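Local coordinates for diaminopropionate ammonia-lyase (Escherichia coli, PDB 4D9I), which uses pyridoxal 5'-phosphate to catalyse the alpha,beta-elimination of both L- and D-2,3-diaminopropionate, giving pyruvate and ammonia, at residues E111-A116 with G183-Q188; T225-Q230 with Q251-I256. All coordinates share one frame; numbering follows the deposited sequence.

Contact 1. Residues E111-A116 with G183-Q188; sequences EKMTFA and GWEVVQ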
loop_
_atom_site.group_PDB
_atom_site.type_symbol
_atom_site.label_atom_id
_atom_site.label_comp_id
_atom_site.label_asym_id
_atom_site.label_seq_id
_atom_site.Cartn_x
_atom_site.Cartn_y
_atom_site.Cartn_z
ATOM N N GLU B 111 -24.028 42.123 8.803
ATOM C CA GLU B 111 -24.602 41.276 9.846
ATOM C C GLU B 111 -24.049 39.862 9.677
ATOM O O GLU B 111 -23.920 39.370 8.549
ATOM C CB GLU B 111 -26.137 41.289 9.785
ATOM N N LYS B 112 -23.683 39.233 10.791
ATOM C CA LYS B 112 -23.117 37.893 10.755
ATOM C C LYS B 112 -24.178 36.838 10.432
ATOM O O LYS B 112 -25.328 36.938 10.880
ATOM C CB LYS B 112 -22.370 37.572 12.056
ATOM C CG LYS B 112 -20.874 37.867 11.992
ATOM N N MET B 113 -23.778 35.859 9.625
ATOM C CA MET B 113 -24.613 34.714 9.243
ATOM C C MET B 113 -24.194 33.468 10.033
ATOM O O MET B 113 -23.023 33.322 10.392
ATOM C CB MET B 113 -24.467 34.415 7.739
ATOM C CG MET B 113 -25.056 35.459 6.791
ATOM S SD MET B 113 -25.115 34.893 5.062
ATOM C CE MET B 113 -26.615 33.906 5.081
ATOM N N THR B 114 -25.152 32.580 10.295
ATOM C CA THR B 114 -24.872 31.279 10.890
ATOM C C THR B 114 -25.325 30.190 9.935
ATOM O O THR B 114 -26.508 30.105 9.586
ATOM C CB THR B 114 -25.552 31.122 12.260
ATOM O OG1 THR B 114 -25.117 32.184 13.108
ATOM C CG2 THR B 114 -25.184 29.789 12.900
ATOM N N PHE B 115 -24.367 29.388 9.486
ATOM C CA PHE B 115 -24.647 28.304 8.548
ATOM C C PHE B 115 -24.834 26.987 9.270
ATOM O O PHE B 115 -23.943 26.548 9.994
ATOM C CB PHE B 115 -23.521 28.180 7.522
ATOM C CG PHE B 115 -23.360 29.401 6.679
ATOM C CD1 PHE B 115 -24.328 29.731 5.738
ATOM C CD2 PHE B 115 -22.270 30.241 6.851
ATOM C CE1 PHE B 115 -24.201 30.872 4.962
ATOM C CE2 PHE B 115 -22.142 31.398 6.093
ATOM C CZ PHE B 115 -23.097 31.707 5.137
ATOM N N ALA B 116 -25.965 26.338 9.025
ATOM C CA ALA B 116 -26.319 25.108 9.742
ATOM C C ALA B 116 -26.365 23.915 8.793
ATOM O O ALA B 116 -26.947 23.988 7.704
ATOM C CB ALA B 116 -27.638 25.277 10.474
ATOM N N GLY B 183 -33.025 31.072 13.232
ATOM C CA GLY B 183 -32.702 31.953 12.113
ATOM C C GLY B 183 -31.374 31.598 11.438
ATOM O O GLY B 183 -30.697 32.465 10.884
ATOM N N TRP B 184 -30.992 30.324 11.485
ATOM C CA TRP B 184 -29.781 29.877 10.785
ATOM C C TRP B 184 -30.065 29.591 9.341
ATOM O O TRP B 184 -31.200 29.319 8.964
ATOM C CB TRP B 184 -29.161 28.659 11.467
ATOM C CG TRP B 184 -28.784 28.901 12.909
ATOM C CD1 TRP B 184 -28.581 30.126 13.545
ATOM C CD2 TRP B 184 -28.530 27.893 13.941
ATOM N NE1 TRP B 184 -28.222 29.942 14.849
ATOM C CE2 TRP B 184 -28.173 28.631 15.153
ATOM C CE3 TRP B 184 -28.549 26.502 13.976
ATOM C CZ2 TRP B 184 -27.873 27.987 16.346
ATOM C CZ3 TRP B 184 -28.243 25.860 15.184
ATOM C CH2 TRP B 184 -27.912 26.585 16.338
ATOM N N GLU B 185 -29.023 29.671 8.518
ATOM C CA GLU B 185 -29.106 29.316 7.118
ATOM C C GLU B 185 -28.659 27.867 6.921
ATOM O O GLU B 185 -27.478 27.527 7.104
ATOM C CB GLU B 185 -28.222 30.257 6.295
ATOM C CG GLU B 185 -28.400 30.112 4.792
ATOM C CD GLU B 185 -29.650 30.815 4.276
ATOM O OE1 GLU B 185 -29.962 31.900 4.768
ATOM O OE2 GLU B 185 -30.325 30.288 3.372
ATOM N N VAL B 186 -29.612 27.010 6.561
ATOM C CA VAL B 186 -29.333 25.606 6.250
ATOM C C VAL B 186 -28.532 25.474 4.951
ATOM O O VAL B 186 -28.960 25.976 3.901
ATOM C CB VAL B 186 -30.643 24.808 6.091
ATOM C CG1 VAL B 186 -30.365 23.383 5.643
ATOM C CG2 VAL B 186 -31.433 24.812 7.390
ATOM N N VAL B 187 -27.379 24.798 5.026
ATOM C CA VAL B 187 -26.574 24.501 3.834
ATOM C C VAL B 187 -26.392 22.984 3.695
ATOM O O VAL B 187 -25.524 22.396 4.344
ATOM C CB VAL B 187 -25.209 25.243 3.864
ATOM C CG1 VAL B 187 -24.404 24.965 2.596
ATOM C CG2 VAL B 187 -25.432 26.749 4.051
ATOM N N GLN B 188 -27.244 22.353 2.883
ATOM C CA GLN B 188 -27.153 20.901 2.613
ATOM C C GLN B 188 -26.827 20.655 1.162
ATOM O O GLN B 188 -27.262 21.406 0.291
ATOM C CB GLN B 188 -28.468 20.163 2.910
ATOM C CG GLN B 188 -28.832 20.017 4.375
ATOM C CD GLN B 188 -27.776 19.308 5.217
ATOM O OE1 GLN B 188 -27.544 19.694 6.355
ATOM N NE2 GLN B 188 -27.151 18.274 4.673
HETATM O O HOH W 1 -27.990 33.221 9.673
#
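Thr-114 lays its methyl over one face of the Trp-184 indole: CG2 stands 3.5 Å from the centroid of the five-membered ring and 13° off the ring normal, a CH-pi contact. Its chi1 of -57° sets OG1 beside the backbone N and CG2 anti to it, which turns the methyl onto the ring. Ala-116, two residues on and on the same side of the sheet, brings CB within 3.8 Å of Trp-184 CE3, approaching the six-membered ring obliquely. Cutting Trp-184 back to an alanine would probably open a gap beside the Thr-114 methyl and Ala-116 CB and leave both without their aromatic partner. On the other side of the sheet, the Phe-115 ring meets Val-187 CG2 at 3.6 Å from CD1, also obliquely, while helix 81-93 packs against the same ring. Between these two layers the backbones pair as parallel strands, Phe-115 beside Glu-185 and Ala-116 beside Val-186. Glu-185 grips the neighbouring strand twice, its N donating to Thr-114 O (2.8 Å) and its O accepting from Ala-116 N (2.7 Å, N-H...O 170°); Val-187 N then reaches Ala-116 O at 2.8 Å. A water accepts from Thr-114 N and donates to Gly-183 O, bridging the segments. Strand 185-186 is an outermost strand of this parallel sheet, and its join to strand 114-118 rests on three backbone bonds with apolar contacts on both faces.

Contact 2. Residues T225-Q230 with Q251-I256; sequences THVLLQ and QNLHSI
The His-226 imidazole carries His-254 CB over one face, 3.9 Å from the ring centroid and 26° off its normal. At its edge, in plane, Thr-225 OG1 is hydrogen-bonded to ND1 of His-226 at 2.7 Å, and Ile-256 CD1 lies near the ring plane at another part of the rim. The His-254 ring lies beside it with its plane turned by 24°, but displaced so far that little of one ring lies over the other. His-254 NE2 is hydrogen-bonded to Gln-308 OE1 of the adjoining strand 308-312, and Thr-225 OG1 also bonds the backbone N of Val-370. Strands 226-230 and 254-260 are the two arms of a beta-alpha-beta crossover through helix 235-248, inside the large sheet of a fold type II PLP enzyme; their axes run 14° from parallel. Val-227 bonds to the other strand through both its backbone groups, N donating to His-254 O (3.1 Å) and O receiving Ile-256 N (2.8 Å). Further along the histidine side, Leu-228 and Ile-256 run together, CD1 to CD1 at 3.6 Å. On the side facing the crossover helix, Val-227 CG1 sits between the backbone N and the carbonyl carbon, bringing it to 3.8 Å from Ser-255 CB and 4.0 Å from Leu-253 CD2.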
loop_
_atom_site.group_PDB
_atom_site.type_symbol
_atom_site.label_atom_id
_atom_site.label_comp_id
_atom_site.label_asym_id
_atom_site.label_seq_id
_atom_site.Cartn_x
_atom_site.Cartn_y
_atom_site.Cartn_z
ATOM N N THR B 225 -12.895 7.780 -22.637
ATOM C CA THR B 225 -14.009 6.991 -23.143
ATOM C C THR B 225 -15.028 6.693 -22.036
ATOM O O THR B 225 -16.222 6.510 -22.323
ATOM C CB THR B 225 -13.519 5.641 -23.709
ATOM O OG1 THR B 225 -12.731 4.986 -22.711
ATOM C CG2 THR B 225 -12.684 5.850 -24.972
ATOM N N HIS B 226 -14.548 6.618 -20.790
ATOM C CA HIS B 226 -15.362 6.254 -19.622
ATOM C C HIS B 226 -15.169 7.198 -18.476
ATOM O O HIS B 226 -14.116 7.826 -18.365
ATOM C CB HIS B 226 -14.979 4.857 -19.115
ATOM C CG HIS B 226 -15.264 3.758 -20.095
ATOM N ND1 HIS B 226 -14.571 3.616 -21.239
ATOM C CD2 HIS B 226 -16.214 2.743 -20.084
ATOM C CE1 HIS B 226 -15.047 2.560 -21.939
ATOM N NE2 HIS B 226 -16.062 2.031 -21.238
ATOM N N VAL B 227 -16.185 7.289 -17.610
ATOM C CA VAL B 227 -16.027 7.887 -16.284
ATOM C C VAL B 227 -16.821 7.077 -15.249
ATOM O O VAL B 227 -17.979 6.687 -15.491
ATOM C CB VAL B 227 -16.368 9.401 -16.257
ATOM C CG1 VAL B 227 -17.830 9.669 -16.620
ATOM C CG2 VAL B 227 -16.017 10.020 -14.902
ATOM N N LEU B 228 -16.160 6.769 -14.135
ATOM C CA LEU B 228 -16.813 6.147 -13.005
ATOM C C LEU B 228 -17.041 7.210 -11.952
ATOM O O LEU B 228 -16.109 7.923 -11.552
ATOM C CB LEU B 228 -16.002 4.964 -12.453
ATOM C CG LEU B 228 -16.310 3.646 -13.206
ATOM C CD1 LEU B 228 -15.629 3.629 -14.570
ATOM C CD2 LEU B 228 -15.903 2.405 -12.410
ATOM N N LEU B 229 -18.284 7.323 -11.513
ATOM C CA LEU B 229 -18.651 8.336 -10.552
ATOM C C LEU B 229 -19.391 7.687 -9.383
ATOM O O LEU B 229 -20.507 7.180 -9.546
ATOM C CB LEU B 229 -19.523 9.419 -11.241
ATOM C CG LEU B 229 -18.857 10.272 -12.339
ATOM C CD1 LEU B 229 -19.897 11.118 -13.090
ATOM C CD2 LEU B 229 -17.769 11.164 -11.739
ATOM N N GLN B 230 -18.778 7.712 -8.206
ATOM C CA GLN B 230 -19.436 7.217 -6.999
ATOM C C GLN B 230 -20.542 8.184 -6.587
ATOM O O GLN B 230 -20.394 9.393 -6.748
ATOM C CB GLN B 230 -18.443 6.991 -5.845
ATOM C CG GLN B 230 -17.628 8.204 -5.390
ATOM C CD GLN B 230 -16.326 8.345 -6.173
ATOM O OE1 GLN B 230 -16.342 8.710 -7.340
ATOM N NE2 GLN B 230 -15.205 8.049 -5.532
ATOM N N GLN B 251 -23.530 10.723 -25.609
ATOM C CA GLN B 251 -23.376 9.542 -26.461
ATOM C C GLN B 251 -21.935 9.032 -26.466
ATOM O O GLN B 251 -21.721 7.831 -26.466
ATOM C CB GLN B 251 -23.868 9.793 -27.908
ATOM C CG GLN B 251 -25.355 10.112 -28.046
ATOM C CD GLN B 251 -25.714 11.545 -27.660
ATOM O OE1 GLN B 251 -24.849 12.352 -27.312
ATOM N NE2 GLN B 251 -26.996 11.856 -27.693
ATOM N N ASN B 252 -20.944 9.928 -26.435
ATOM C CA ASN B 252 -19.527 9.488 -26.490
ATOM C C ASN B 252 -18.833 9.330 -25.147
ATOM O O ASN B 252 -17.605 9.199 -25.076
ATOM C CB ASN B 252 -18.674 10.397 -27.369
ATOM C CG ASN B 252 -19.308 10.682 -28.690
ATOM O OD1 ASN B 252 -19.458 11.844 -29.066
ATOM N ND2 ASN B 252 -19.714 9.637 -29.398
ATOM N N LEU B 253 -19.609 9.336 -24.079
ATOM C CA LEU B 253 -19.023 9.112 -22.773
ATOM C C LEU B 253 -19.745 7.987 -22.050
ATOM O O LEU B 253 -20.944 8.070 -21.759
ATOM C CB LEU B 253 -18.987 10.406 -21.947
ATOM C CG LEU B 253 -18.283 10.394 -20.580
ATOM C CD1 LEU B 253 -16.868 9.801 -20.621
ATOM C CD2 LEU B 253 -18.260 11.800 -19.998
ATOM N N HIS B 254 -19.005 6.926 -21.773
ATOM C CA HIS B 254 -19.584 5.785 -21.091
ATOM C C HIS B 254 -19.464 6.013 -19.612
ATOM O O HIS B 254 -18.424 5.760 -19.016
ATOM C CB HIS B 254 -18.922 4.480 -21.528
ATOM C CG HIS B 254 -19.634 3.250 -21.022
ATOM N ND1 HIS B 254 -20.014 2.256 -21.833
ATOM C CD2 HIS B 254 -20.040 2.885 -19.731
ATOM C CE1 HIS B 254 -20.624 1.296 -21.112
ATOM N NE2 HIS B 254 -20.656 1.691 -19.829
ATOM N N SER B 255 -20.529 6.544 -19.023
ATOM C CA SER B 255 -20.504 6.916 -17.623
ATOM C C SER B 255 -21.131 5.830 -16.779
ATOM O O SER B 255 -22.203 5.311 -17.100
ATOM C CB SER B 255 -21.240 8.251 -17.396
ATOM O OG SER B 255 -22.561 8.185 -17.890
ATOM N N ILE B 256 -20.468 5.529 -15.675
ATOM C CA ILE B 256 -20.883 4.480 -14.777
ATOM C C ILE B 256 -21.000 5.078 -13.375
ATOM O O ILE B 256 -20.021 5.560 -12.820
ATOM C CB ILE B 256 -19.862 3.308 -14.762
ATOM C CG1 ILE B 256 -19.693 2.710 -16.169
ATOM C CG2 ILE B 256 -20.336 2.220 -13.831
ATOM C CD1 ILE B 256 -18.340 2.052 -16.391
#

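How the contacts relate
Both contacts pair parallel strands within one chain, but in different sheets, on opposite sides of the chain's centre; their centres lie about 36 Å apart and their nearest atoms about 15 Å. Contact 2 is the more buried, inside the seven-stranded mixed sheet, where strand 370-375 borders one partner and strand 308-312 the other. Contact 1 attaches an outermost strand of the four-stranded sheet, its centre about 23 Å from that of the chain, against about 15 Å for contact 2. A single helix connects the strands of contact 2, whereas in sequence strands 137-142 and 160-163 intervene in contact 1. There, indole and phenyl rings meet small aliphatic groups on opposite faces; contact 2 sets imidazoles and branched aliphatics together on one.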